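Local coordinates for B-agarase (PDB 4BQ2), which hydrolyses agarose chains as a family 50 exo-beta-agarase, probably releasing short sugars from the chain end, at residues A[440-448]-A[505-513]; A[353-361]-A[373-384]. All coordinates share one frame; numbering follows the deposited sequence.

Contact 1. Residues A[440-448]-A[505-513]; sequences DFKTVSSGA and GIPIHTLGR
Residues 443-446 pass helix 505-511 from its last turn toward its first residues. Strand 443-444, which pairs with strand 454-455 in a two-stranded antiparallel sheet, packs on this helix, part of a beta-galactosidase-like region. The backbones draw together toward the start of the helix, where the CA atoms of Ser446 and Ile506 are 4.1 Å apart. At the other end, the CA atoms of Val444 and Thr510 are separated by 6.6 Å. Two CA-H...O contacts join the backbones. The CA-H of Ile506 points almost straight at Ser445 O, 3.5 Å from CA. Gly505, with no side chain, lets Ser446 O come within 3.2 Å of its CA. Beyond the strand, Ser445 and Ser446 each form an ST turn, and Asp449 also bonds both hydroxyls.

Ser445 CB sits over the centre of the His509 ring, 3.7 Å from the centroid, in a CH-pi contact. His509 CG is anti to the backbone N (chi1 -171°), which turns a ring face to this CB. Ile506 CG1 lies against Ser446 CA. Its CG2 branch meets Val444 CG2 more loosely, and Tyr578 of helix 565-593 touches both side chains.

A water accepts from Ser445 N and Arg513 NH1, donates to Thr510 OG1 and also bonds His509 ND1. Thr510 OG1 in turn donates to Ile506 O, which accepts from Thr510 N on its opposite face. Arg513 bends at chi3 (68°) and crosses Val444 at about a right angle. Its NH1 donates to Thr443 O at 2.9 Å, almost straight at 177°, with the oxygen in the guanidinium plane.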
ATOM      1  N   ASP A 440     -10.602  -8.523  21.893  1.00 24.12           N
ATOM      2  CA  ASP A 440     -11.939  -9.099  21.776  1.00 26.24           C
ATOM      3  C   ASP A 440     -13.062  -8.096  21.958  1.00 24.88           C
ATOM      4  O   ASP A 440     -14.203  -8.524  22.161  1.00 23.26           O
ATOM      5  CB  ASP A 440     -12.119 -10.208  22.825  1.00 31.20           C
ATOM      6  CG  ASP A 440     -11.187 -11.351  22.609  1.00 36.06           C
ATOM      7  OD1 ASP A 440     -10.982 -11.704  21.422  1.00 40.15           O
ATOM      8  OD2 ASP A 440     -10.655 -11.881  23.619  1.00 39.49           O
ATOM      9  N   PHE A 441     -12.740  -6.798  21.945  1.00 22.48           N
ATOM     10  CA  PHE A 441     -13.721  -5.726  22.143  1.00 20.84           C
ATOM     11  C   PHE A 441     -14.810  -5.824  21.085  1.00 20.88           C
ATOM     12  O   PHE A 441     -14.635  -6.477  20.064  1.00 21.21           O
ATOM     13  CB  PHE A 441     -13.073  -4.324  22.151  1.00 20.73           C
ATOM     14  CG  PHE A 441     -12.016  -4.119  21.063  1.00 20.95           C
ATOM     15  CD1 PHE A 441     -12.378  -3.978  19.709  1.00 20.33           C
ATOM     16  CD2 PHE A 441     -10.662  -4.092  21.396  1.00 21.11           C
ATOM     17  CE1 PHE A 441     -11.406  -3.797  18.733  1.00 20.84           C
ATOM     18  CE2 PHE A 441      -9.684  -3.922  20.421  1.00 19.32           C
ATOM     19  CZ  PHE A 441     -10.049  -3.767  19.087  1.00 20.76           C
ATOM     20  N   LYS A 442     -15.941  -5.179  21.336  1.00 22.24           N
ATOM     21  CA  LYS A 442     -17.040  -5.191  20.371  1.00 21.85           C
ATOM     22  C   LYS A 442     -16.602  -4.432  19.125  1.00 19.84           C
ATOM     23  O   LYS A 442     -15.676  -3.610  19.199  1.00 18.58           O
ATOM     24  CB  LYS A 442     -18.278  -4.556  20.986  1.00 22.68           C
ATOM     25  CG  LYS A 442     -18.991  -5.430  22.032  1.00 23.60           C
ATOM     26  CD  LYS A 442     -19.997  -4.563  22.775  1.00 23.97           C
ATOM     27  CE  LYS A 442     -20.515  -5.181  24.067  1.00 27.56           C
ATOM     28  NZ  LYS A 442     -21.366  -6.369  23.818  1.00 29.75           N
ATOM     29  N   THR A 443     -17.253  -4.727  17.995  1.00 19.34           N
ATOM     30  CA  THR A 443     -16.939  -4.125  16.683  1.00 19.61           C
ATOM     31  C   THR A 443     -18.104  -3.336  16.049  1.00 21.35           C
ATOM     32  O   THR A 443     -19.265  -3.468  16.458  1.00 21.92           O
ATOM     33  CB  THR A 443     -16.430  -5.189  15.654  1.00 19.89           C
ATOM     34  OG1 THR A 443     -17.458  -6.163  15.387  1.00 21.26           O
ATOM     35  CG2 THR A 443     -15.156  -5.899  16.208  1.00 20.33           C
ATOM     36  N   VAL A 444     -17.774  -2.514  15.047  1.00 20.18           N
ATOM     37  CA  VAL A 444     -18.759  -1.903  14.137  1.00 20.79           C
ATOM     38  C   VAL A 444     -18.221  -2.133  12.714  1.00 20.84           C
ATOM     39  O   VAL A 444     -17.114  -2.680  12.534  1.00 22.01           O
ATOM     40  CB  VAL A 444     -18.947  -0.387  14.433  1.00 20.13           C
ATOM     41  CG1 VAL A 444     -19.477  -0.161  15.850  1.00 20.96           C
ATOM     42  CG2 VAL A 444     -17.641   0.368  14.234  1.00 19.79           C
ATOM     43  N   SER A 445     -18.993  -1.749  11.703  1.00 20.35           N
ATOM     44  CA  SER A 445     -18.607  -2.012  10.317  1.00 19.96           C
ATOM     45  C   SER A 445     -18.920  -0.808   9.443  1.00 20.57           C
ATOM     46  O   SER A 445     -19.892  -0.100   9.711  1.00 19.70           O
ATOM     47  CB  SER A 445     -19.336  -3.246   9.767  1.00 22.01           C
ATOM     48  OG  SER A 445     -19.083  -3.383   8.376  1.00 21.89           O
ATOM     49  N   SER A 446     -18.058  -0.583   8.448  1.00 19.37           N
ATOM     50  CA  SER A 446     -18.219   0.435   7.431  1.00 21.67           C
ATOM     51  C   SER A 446     -19.073  -0.128   6.303  1.00 22.87           C
ATOM     52  O   SER A 446     -19.413   0.593   5.374  1.00 22.06           O
ATOM     53  CB  SER A 446     -16.838   0.812   6.849  1.00 21.55           C
ATOM     54  OG  SER A 446     -16.315  -0.253   6.038  1.00 21.28           O
ATOM     55  N   GLY A 447     -19.383  -1.426   6.370  1.00 23.37           N
ATOM     56  CA  GLY A 447     -20.032  -2.132   5.255  1.00 25.31           C
ATOM     57  C   GLY A 447     -19.060  -2.553   4.159  1.00 25.43           C
ATOM     58  O   GLY A 447     -19.452  -3.201   3.184  1.00 25.62           O
ATOM     59  N   ALA A 448     -17.789  -2.179   4.293  1.00 24.11           N
ATOM     60  CA  ALA A 448     -16.759  -2.529   3.290  1.00 23.18           C
ATOM     61  C   ALA A 448     -15.385  -2.535   3.935  1.00 22.84           C
ATOM     62  O   ALA A 448     -14.414  -1.976   3.388  1.00 22.30           O
ATOM     63  CB  ALA A 448     -16.786  -1.565   2.104  1.00 25.34           C
ATOM     64  N   GLY A 505     -20.520   4.853   5.584  1.00 20.18           N
ATOM     65  CA  GLY A 505     -20.825   3.445   5.838  1.00 18.17           C
ATOM     66  C   GLY A 505     -20.917   3.073   7.307  1.00 18.59           C
ATOM     67  O   GLY A 505     -21.728   2.228   7.672  1.00 17.06           O
ATOM     68  N   ILE A 506     -20.077   3.679   8.157  1.00 19.42           N
ATOM     69  CA  ILE A 506     -20.138   3.373   9.604  1.00 19.36           C
ATOM     70  C   ILE A 506     -21.458   3.864  10.229  1.00 20.02           C
ATOM     71  O   ILE A 506     -22.123   3.099  10.914  1.00 19.10           O
ATOM     72  CB  ILE A 506     -18.875   3.849  10.379  1.00 19.27           C
ATOM     73  CG1 ILE A 506     -17.646   3.042   9.914  1.00 19.13           C
ATOM     74  CG2 ILE A 506     -19.050   3.638  11.883  1.00 19.53           C
ATOM     75  CD1 ILE A 506     -16.336   3.573  10.472  1.00 17.59           C
ATOM     76  N   PRO A 507     -21.844   5.147   9.988  1.00 21.17           N
ATOM     77  CA  PRO A 507     -23.175   5.562  10.455  1.00 20.22           C
ATOM     78  C   PRO A 507     -24.312   4.713   9.892  1.00 20.68           C
ATOM     79  O   PRO A 507     -25.175   4.296  10.645  1.00 20.76           O
ATOM     80  CB  PRO A 507     -23.278   7.002   9.963  1.00 20.12           C
ATOM     81  CG  PRO A 507     -21.880   7.492  10.093  1.00 21.82           C
ATOM     82  CD  PRO A 507     -21.028   6.323   9.608  1.00 19.72           C
ATOM     83  N   ILE A 508     -24.280   4.422   8.597  1.00 21.05           N
ATOM     84  CA  ILE A 508     -25.376   3.688   7.972  1.00 22.15           C
ATOM     85  C   ILE A 508     -25.488   2.297   8.585  1.00 22.25           C
ATOM     86  O   ILE A 508     -26.555   1.905   9.061  1.00 21.10           O
ATOM     87  CB  ILE A 508     -25.192   3.667   6.437  1.00 21.69           C
ATOM     88  CG1 ILE A 508     -25.442   5.075   5.884  1.00 22.65           C
ATOM     89  CG2 ILE A 508     -26.022   2.581   5.751  1.00 22.02           C
ATOM     90  CD1 ILE A 508     -25.195   5.210   4.396  1.00 20.58           C
ATOM     91  N   HIS A 509     -24.384   1.547   8.597  1.00 22.47           N
ATOM     92  CA  HIS A 509     -24.403   0.198   9.174  1.00 22.32           C
ATOM     93  C   HIS A 509     -24.783   0.180  10.666  1.00 22.74           C
ATOM     94  O   HIS A 509     -25.522  -0.700  11.124  1.00 20.60           O
ATOM     95  CB  HIS A 509     -23.044  -0.486   8.980  1.00 22.95           C
ATOM     96  CG  HIS A 509     -23.037  -1.949   9.343  1.00 23.39           C
ATOM     97  ND1 HIS A 509     -22.922  -2.397  10.646  1.00 21.70           N
ATOM     98  CD2 HIS A 509     -23.098  -3.060   8.565  1.00 23.68           C
ATOM     99  CE1 HIS A 509     -22.944  -3.718  10.657  1.00 23.22           C
ATOM    100  NE2 HIS A 509     -23.049  -4.146   9.409  1.00 24.08           N
ATOM    101  N   THR A 510     -24.257   1.131  11.433  1.00 21.16           N
ATOM    102  CA  THR A 510     -24.521   1.131  12.869  1.00 21.35           C
ATOM    103  C   THR A 510     -25.958   1.535  13.192  1.00 21.57           C
ATOM    104  O   THR A 510     -26.578   0.964  14.112  1.00 21.07           O
ATOM    105  CB  THR A 510     -23.527   2.031  13.604  1.00 21.98           C
ATOM    106  OG1 THR A 510     -22.203   1.658  13.192  1.00 20.63           O
ATOM    107  CG2 THR A 510     -23.660   1.851  15.124  1.00 22.40           C
ATOM    108  N   LEU A 511     -26.478   2.505  12.440  1.00 21.44           N
ATOM    109  CA  LEU A 511     -27.873   2.939  12.619  1.00 23.20           C
ATOM    110  C   LEU A 511     -28.819   1.779  12.333  1.00 24.26           C
ATOM    111  O   LEU A 511     -29.897   1.695  12.923  1.00 27.80           O
ATOM    112  CB  LEU A 511     -28.207   4.136  11.733  1.00 21.81           C
ATOM    113  CG  LEU A 511     -27.690   5.471  12.270  1.00 22.05           C
ATOM    114  CD1 LEU A 511     -27.867   6.560  11.223  1.00 21.52           C
ATOM    115  CD2 LEU A 511     -28.368   5.844  13.587  1.00 22.03           C
ATOM    116  N   GLY A 512     -28.391   0.881  11.445  1.00 24.79           N
ATOM    117  CA  GLY A 512     -29.123  -0.346  11.126  1.00 23.61           C
ATOM    118  C   GLY A 512     -29.214  -1.342  12.269  1.00 23.57           C
ATOM    119  O   GLY A 512     -30.061  -2.238  12.242  1.00 22.47           O
ATOM    120  N   ARG A 513     -28.375  -1.177  13.292  1.00 23.19           N
ATOM    121  CA  ARG A 513     -28.324  -2.107  14.425  1.00 22.63           C
ATOM    122  C   ARG A 513     -29.097  -1.596  15.656  1.00 25.27           C
ATOM    123  O   ARG A 513     -29.261  -0.385  15.848  1.00 23.33           O
ATOM    124  CB  ARG A 513     -26.852  -2.389  14.831  1.00 24.40           C
ATOM    125  CG  ARG A 513     -25.994  -2.973  13.723  1.00 22.93           C
ATOM    126  CD  ARG A 513     -24.503  -2.968  14.101  1.00 23.44           C
ATOM    127  NE  ARG A 513     -24.147  -3.895  15.194  1.00 22.13           N
ATOM    128  CZ  ARG A 513     -22.933  -3.980  15.744  1.00 24.69           C
ATOM    129  NH1 ARG A 513     -21.941  -3.197  15.306  1.00 22.68           N
ATOM    130  NH2 ARG A 513     -22.686  -4.868  16.719  1.00 24.96           N
TER
HETATM  131  O   HOH W   1     -21.753  -1.231  12.969  1.00 16.59           O

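Contact 2. Residues A[353-361]-A[373-384]; sequences HPLANHYNY and GEAYSFYSANLE
His358 lies against the first turns of helix 378-387, beside the antiparallel hairpin of strands 359-362 and 373-376. Its CG is anti to the carbonyl carbon (chi1 -56°). One ring face is covered by Ala381 CA, 3.5 Å from the centroid and nearly on the normal. Both ring nitrogens are used. ND1 shares a hydrogen bond with Ser380 OG at 2.8 Å, while NE2 donates to Glu384 OE1 at 2.7 Å. OE1 is met on its anti side, somewhat out of the carboxylate plane. Leu355 CD2 packs beside the Glu384 carboxylate.

On the hairpin, Tyr376 CG is anti to the backbone N (chi1 -171°). The ring turns its edge to the face of Tyr359, a T-shaped pair with planes at 70°. Its OH reaches Leu355 O at 2.9 Å, from above the carbonyl plane; His358 N comes from the opposite face. Glu374 CD lies 3.5 Å from Tyr359 CE1, and its oxygens bond Arg334, Thr298 and Tyr302. Gly373 O lies over one face of the Tyr361 ring, toward its rim.

Asn360 and Ala375 form the hydrogen-bonded pair, and Ser377 N donates to His358 O just beyond the paired residues. Ser377 OG N-caps the helix through Ser380 N. The two bonds, one at each nitrogen, should fix the rotation of the buried imidazole. The NE2 proton faces the carboxylate, which would probably favour a positive charge on the ring.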
ATOM      1  N   HIS A 353      19.062 -29.103   6.645  1.00 30.78           N
ATOM      2  CA  HIS A 353      19.877 -28.110   5.922  1.00 30.03           C
ATOM      3  C   HIS A 353      20.216 -26.923   6.826  1.00 28.78           C
ATOM      4  O   HIS A 353      19.401 -26.542   7.666  1.00 30.54           O
ATOM      5  CB  HIS A 353      19.133 -27.607   4.678  1.00 28.66           C
ATOM      6  CG  HIS A 353      20.005 -26.928   3.667  1.00 28.63           C
ATOM      7  ND1 HIS A 353      20.275 -25.571   3.695  1.00 24.70           N
ATOM      8  CD2 HIS A 353      20.630 -27.413   2.567  1.00 26.61           C
ATOM      9  CE1 HIS A 353      21.035 -25.255   2.663  1.00 24.03           C
ATOM     10  NE2 HIS A 353      21.265 -26.355   1.966  1.00 25.41           N
ATOM     11  N   PRO A 354      21.409 -26.333   6.655  1.00 28.32           N
ATOM     12  CA  PRO A 354      21.723 -25.138   7.443  1.00 28.37           C
ATOM     13  C   PRO A 354      20.697 -24.007   7.246  1.00 28.84           C
ATOM     14  O   PRO A 354      20.474 -23.232   8.189  1.00 28.39           O
ATOM     15  CB  PRO A 354      23.106 -24.727   6.930  1.00 30.10           C
ATOM     16  CG  PRO A 354      23.706 -25.994   6.425  1.00 30.82           C
ATOM     17  CD  PRO A 354      22.563 -26.768   5.836  1.00 29.71           C
ATOM     18  N   LEU A 355      20.039 -23.941   6.077  1.00 24.81           N
ATOM     19  CA  LEU A 355      19.025 -22.880   5.844  1.00 21.95           C
ATOM     20  C   LEU A 355      17.581 -23.213   6.260  1.00 22.70           C
ATOM     21  O   LEU A 355      16.648 -22.451   5.964  1.00 20.91           O
ATOM     22  CB  LEU A 355      19.091 -22.327   4.413  1.00 21.97           C
ATOM     23  CG  LEU A 355      20.469 -21.784   4.015  1.00 21.47           C
ATOM     24  CD1 LEU A 355      20.539 -21.479   2.524  1.00 20.63           C
ATOM     25  CD2 LEU A 355      20.922 -20.549   4.815  1.00 21.25           C
ATOM     26  N   ALA A 356      17.391 -24.321   6.986  1.00 22.33           N
ATOM     27  CA  ALA A 356      16.042 -24.705   7.415  1.00 24.78           C
ATOM     28  C   ALA A 356      15.460 -23.810   8.514  1.00 23.72           C
ATOM     29  O   ALA A 356      14.248 -23.795   8.740  1.00 25.36           O
ATOM     30  CB  ALA A 356      15.981 -26.178   7.818  1.00 27.04           C
ATOM     31  N   ASN A 357      16.290 -23.019   9.176  1.00 23.99           N
ATOM     32  CA  ASN A 357      15.730 -22.117  10.185  1.00 25.49           C
ATOM     33  C   ASN A 357      14.968 -20.922   9.568  1.00 25.71           C
ATOM     34  O   ASN A 357      14.405 -20.091  10.289  1.00 27.77           O
ATOM     35  CB  ASN A 357      16.802 -21.652  11.166  1.00 27.00           C
ATOM     36  CG  ASN A 357      17.910 -20.894  10.483  1.00 27.73           C
ATOM     37  OD1 ASN A 357      18.665 -21.448   9.671  1.00 28.09           O
ATOM     38  ND2 ASN A 357      17.997 -19.602  10.783  1.00 28.29           N
ATOM     39  N   HIS A 358      14.926 -20.836   8.243  1.00 24.43           N
ATOM     40  CA  HIS A 358      14.286 -19.692   7.615  1.00 24.54           C
ATOM     41  C   HIS A 358      12.836 -19.994   7.231  1.00 24.62           C
ATOM     42  O   HIS A 358      12.165 -19.173   6.613  1.00 25.90           O
ATOM     43  CB  HIS A 358      15.158 -19.104   6.485  1.00 22.77           C
ATOM     44  CG  HIS A 358      16.537 -18.726   6.947  1.00 22.23           C
ATOM     45  ND1 HIS A 358      16.796 -17.565   7.648  1.00 21.33           N
ATOM     46  CD2 HIS A 358      17.719 -19.379   6.859  1.00 21.94           C
ATOM     47  CE1 HIS A 358      18.080 -17.512   7.953  1.00 22.37           C
ATOM     48  NE2 HIS A 358      18.664 -18.602   7.487  1.00 21.91           N
ATOM     49  N   TYR A 359      12.365 -21.178   7.619  1.00 24.96           N
ATOM     50  CA  TYR A 359      10.945 -21.502   7.575  1.00 25.47           C
ATOM     51  C   TYR A 359      10.154 -20.653   8.573  1.00 27.80           C
ATOM     52  O   TYR A 359      10.679 -20.230   9.607  1.00 29.02           O
ATOM     53  CB  TYR A 359      10.708 -22.981   7.844  1.00 24.73           C
ATOM     54  CG  TYR A 359      10.962 -23.862   6.635  1.00 24.31           C
ATOM     55  CD1 TYR A 359      10.128 -23.800   5.516  1.00 24.20           C
ATOM     56  CD2 TYR A 359      12.026 -24.783   6.619  1.00 26.14           C
ATOM     57  CE1 TYR A 359      10.358 -24.606   4.407  1.00 24.45           C
ATOM     58  CE2 TYR A 359      12.255 -25.585   5.513  1.00 25.40           C
ATOM     59  CZ  TYR A 359      11.412 -25.496   4.418  1.00 24.96           C
ATOM     60  OH  TYR A 359      11.646 -26.297   3.313  1.00 26.27           O
ATOM     61  N   ASN A 360       8.896 -20.410   8.230  1.00 27.12           N
ATOM     62  CA  ASN A 360       7.968 -19.619   9.027  1.00 28.66           C
ATOM     63  C   ASN A 360       6.648 -20.389   9.031  1.00 27.93           C
ATOM     64  O   ASN A 360       6.430 -21.286   8.185  1.00 25.52           O
ATOM     65  CB  ASN A 360       7.796 -18.228   8.380  1.00 27.14           C
ATOM     66  CG  ASN A 360       6.819 -17.324   9.139  1.00 27.58           C
ATOM     67  OD1 ASN A 360       6.701 -17.392  10.363  1.00 26.98           O
ATOM     68  ND2 ASN A 360       6.124 -16.460   8.406  1.00 27.67           N
ATOM     69  N   TYR A 361       5.782 -20.073   9.987  1.00 25.69           N
ATOM     70  CA  TYR A 361       4.408 -20.562   9.939  1.00 25.25           C
ATOM     71  C   TYR A 361       3.449 -19.424  10.280  1.00 25.69           C
ATOM     72  O   TYR A 361       3.601 -18.772  11.317  1.00 25.66           O
ATOM     73  CB  TYR A 361       4.187 -21.741  10.890  1.00 26.08           C
ATOM     74  CG  TYR A 361       2.842 -22.391  10.658  1.00 27.32           C
ATOM     75  CD1 TYR A 361       2.694 -23.413   9.709  1.00 25.66           C
ATOM     76  CD2 TYR A 361       1.698 -21.956  11.344  1.00 27.36           C
ATOM     77  CE1 TYR A 361       1.456 -23.992   9.477  1.00 26.66           C
ATOM     78  CE2 TYR A 361       0.449 -22.536  11.104  1.00 27.43           C
ATOM     79  CZ  TYR A 361       0.340 -23.548  10.162  1.00 27.10           C
ATOM     80  OH  TYR A 361      -0.894 -24.125   9.909  1.00 26.94           O
ATOM     81  N   GLY A 373      -0.423 -21.747   7.049  1.00 26.59           N
ATOM     82  CA  GLY A 373       0.533 -22.590   6.367  1.00 26.32           C
ATOM     83  C   GLY A 373       1.981 -22.289   6.626  1.00 26.19           C
ATOM     84  O   GLY A 373       2.351 -21.257   7.241  1.00 25.12           O
ATOM     85  N   GLU A 374       2.800 -23.224   6.169  1.00 24.27           N
ATOM     86  CA  GLU A 374       4.233 -23.049   6.181  1.00 24.51           C
ATOM     87  C   GLU A 374       4.604 -21.958   5.163  1.00 22.38           C
ATOM     88  O   GLU A 374       3.974 -21.813   4.101  1.00 21.95           O
ATOM     89  CB  GLU A 374       4.922 -24.386   5.878  1.00 24.07           C
ATOM     90  CG  GLU A 374       6.433 -24.299   5.673  1.00 24.62           C
ATOM     91  CD  GLU A 374       6.993 -25.548   5.017  1.00 25.42           C
ATOM     92  OE1 GLU A 374       7.014 -25.607   3.758  1.00 25.84           O
ATOM     93  OE2 GLU A 374       7.420 -26.461   5.765  1.00 25.92           O
ATOM     94  N   ALA A 375       5.584 -21.140   5.539  1.00 21.73           N
ATOM     95  CA  ALA A 375       6.111 -20.117   4.654  1.00 20.28           C
ATOM     96  C   ALA A 375       7.651 -20.164   4.709  1.00 19.94           C
ATOM     97  O   ALA A 375       8.222 -20.784   5.616  1.00 21.92           O
ATOM     98  CB  ALA A 375       5.541 -18.751   5.039  1.00 20.25           C
ATOM     99  N   TYR A 376       8.327 -19.595   3.718  1.00 19.87           N
ATOM    100  CA  TYR A 376       9.784 -19.555   3.761  1.00 19.69           C
ATOM    101  C   TYR A 376      10.243 -18.150   3.433  1.00 18.87           C
ATOM    102  O   TYR A 376       9.676 -17.499   2.551  1.00 18.43           O
ATOM    103  CB  TYR A 376      10.419 -20.582   2.799  1.00 20.51           C
ATOM    104  CG  TYR A 376      11.935 -20.740   2.946  1.00 20.44           C
ATOM    105  CD1 TYR A 376      12.464 -21.521   3.969  1.00 21.79           C
ATOM    106  CD2 TYR A 376      12.819 -20.110   2.066  1.00 20.37           C
ATOM    107  CE1 TYR A 376      13.834 -21.689   4.123  1.00 21.45           C
ATOM    108  CE2 TYR A 376      14.198 -20.259   2.211  1.00 21.15           C
ATOM    109  CZ  TYR A 376      14.696 -21.069   3.246  1.00 21.76           C
ATOM    110  OH  TYR A 376      16.055 -21.249   3.437  1.00 20.99           O
ATOM    111  N   SER A 377      11.227 -17.665   4.189  1.00 18.47           N
ATOM    112  CA  SER A 377      11.827 -16.361   3.927  1.00 17.80           C
ATOM    113  C   SER A 377      13.162 -16.515   3.206  1.00 17.87           C
ATOM    114  O   SER A 377      14.204 -16.768   3.835  1.00 18.82           O
ATOM    115  CB  SER A 377      12.013 -15.551   5.233  1.00 18.71           C
ATOM    116  OG  SER A 377      12.649 -14.318   4.893  1.00 17.76           O
ATOM    117  N   PHE A 378      13.130 -16.365   1.888  1.00 17.85           N
ATOM    118  CA  PHE A 378      14.352 -16.375   1.095  1.00 18.67           C
ATOM    119  C   PHE A 378      15.295 -15.214   1.474  1.00 17.55           C
ATOM    120  O   PHE A 378      16.520 -15.393   1.531  1.00 17.17           O
ATOM    121  CB  PHE A 378      14.024 -16.368  -0.394  1.00 19.12           C
ATOM    122  CG  PHE A 378      13.471 -17.678  -0.875  1.00 20.54           C
ATOM    123  CD1 PHE A 378      14.335 -18.726  -1.223  1.00 20.61           C
ATOM    124  CD2 PHE A 378      12.091 -17.875  -0.964  1.00 21.14           C
ATOM    125  CE1 PHE A 378      13.807 -19.950  -1.655  1.00 22.23           C
ATOM    126  CE2 PHE A 378      11.573 -19.088  -1.399  1.00 21.66           C
ATOM    127  CZ  PHE A 378      12.431 -20.119  -1.736  1.00 21.48           C
ATOM    128  N   TYR A 379      14.724 -14.044   1.743  1.00 15.39           N
ATOM    129  CA  TYR A 379      15.539 -12.890   2.199  1.00 16.05           C
ATOM    130  C   TYR A 379      16.339 -13.250   3.467  1.00 15.90           C
ATOM    131  O   TYR A 379      17.549 -13.027   3.540  1.00 17.09           O
ATOM    132  CB  TYR A 379      14.647 -11.644   2.432  1.00 16.19           C
ATOM    133  CG  TYR A 379      15.407 -10.395   2.830  1.00 16.64           C
ATOM    134  CD1 TYR A 379      15.969  -9.563   1.875  1.00 16.41           C
ATOM    135  CD2 TYR A 379      15.559 -10.044   4.175  1.00 17.37           C
ATOM    136  CE1 TYR A 379      16.667  -8.418   2.232  1.00 16.38           C
ATOM    137  CE2 TYR A 379      16.262  -8.899   4.546  1.00 18.20           C
ATOM    138  CZ  TYR A 379      16.816  -8.097   3.565  1.00 17.81           C
ATOM    139  OH  TYR A 379      17.507  -6.967   3.934  1.00 18.39           O
ATOM    140  N   SER A 380      15.666 -13.806   4.465  1.00 16.21           N
ATOM    141  CA  SER A 380      16.346 -14.219   5.704  1.00 17.43           C
ATOM    142  C   SER A 380      17.462 -15.247   5.419  1.00 18.16           C
ATOM    143  O   SER A 380      18.599 -15.121   5.938  1.00 17.79           O
ATOM    144  CB  SER A 380      15.331 -14.760   6.712  1.00 18.49           C
ATOM    145  OG  SER A 380      15.932 -14.948   7.981  1.00 21.45           O
ATOM    146  N   ALA A 381      17.161 -16.212   4.544  1.00 17.39           N
ATOM    147  CA  ALA A 381      18.134 -17.219   4.140  1.00 17.49           C
ATOM    148  C   ALA A 381      19.326 -16.530   3.478  1.00 16.76           C
ATOM    149  O   ALA A 381      20.459 -16.871   3.749  1.00 17.35           O
ATOM    150  CB  ALA A 381      17.482 -18.264   3.210  1.00 18.20           C
ATOM    151  N   ASN A 382      19.073 -15.522   2.649  1.00 16.50           N
ATOM    152  CA  ASN A 382      20.165 -14.818   1.988  1.00 16.28           C
ATOM    153  C   ASN A 382      21.015 -14.008   2.975  1.00 16.07           C
ATOM    154  O   ASN A 382      22.213 -13.836   2.754  1.00 16.75           O
ATOM    155  CB  ASN A 382      19.639 -13.945   0.818  1.00 15.56           C
ATOM    156  CG  ASN A 382      19.136 -14.782  -0.359  1.00 16.92           C
ATOM    157  OD1 ASN A 382      19.636 -15.898  -0.604  1.00 17.73           O
ATOM    158  ND2 ASN A 382      18.134 -14.266  -1.087  1.00 15.59           N
ATOM    159  N   LEU A 383      20.399 -13.490   4.045  1.00 16.14           N
ATOM    160  CA  LEU A 383      21.203 -12.870   5.099  1.00 17.27           C
ATOM    161  C   LEU A 383      22.189 -13.908   5.676  1.00 16.84           C
ATOM    162  O   LEU A 383      23.366 -13.611   5.851  1.00 16.76           O
ATOM    163  CB  LEU A 383      20.339 -12.315   6.218  1.00 16.34           C
ATOM    164  CG  LEU A 383      19.374 -11.183   5.820  1.00 16.04           C
ATOM    165  CD1 LEU A 383      18.668 -10.706   7.072  1.00 16.72           C
ATOM    166  CD2 LEU A 383      20.104 -10.030   5.135  1.00 16.43           C
ATOM    167  N   GLU A 384      21.716 -15.127   5.942  1.00 18.15           N
ATOM    168  CA  GLU A 384      22.645 -16.142   6.454  1.00 19.40           C
ATOM    169  C   GLU A 384      23.704 -16.463   5.406  1.00 19.02           C
ATOM    170  O   GLU A 384      24.918 -16.542   5.725  1.00 18.87           O
ATOM    171  CB  GLU A 384      21.939 -17.413   6.916  1.00 20.79           C
ATOM    172  CG  GLU A 384      22.898 -18.360   7.645  1.00 22.81           C
ATOM    173  CD  GLU A 384      22.211 -19.577   8.224  1.00 22.26           C
ATOM    174  OE1 GLU A 384      20.992 -19.550   8.461  1.00 22.30           O
ATOM    175  OE2 GLU A 384      22.911 -20.578   8.438  1.00 23.29           O
TER

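In the fold
Along the chain, contact 2 comes first. It closes the short connection between strands 359-362 and 373-376, then carries the hairpin into helix 378-387. Its strand 373-376 also pairs with strand 296-301, so the hairpin forms one side of a four-stranded antiparallel sheet. Contact 1 follows in series, without nesting or crossing. It closes a longer loop of 56 residues, which includes strand 454-455, helix 460-477 and strand 483-488, and brings helix 505-511 back to strand 443-444. The two contacts do not touch: their centres are 40 Å apart and their nearest atoms about 19 Å. The two join different parts of the catalytic module.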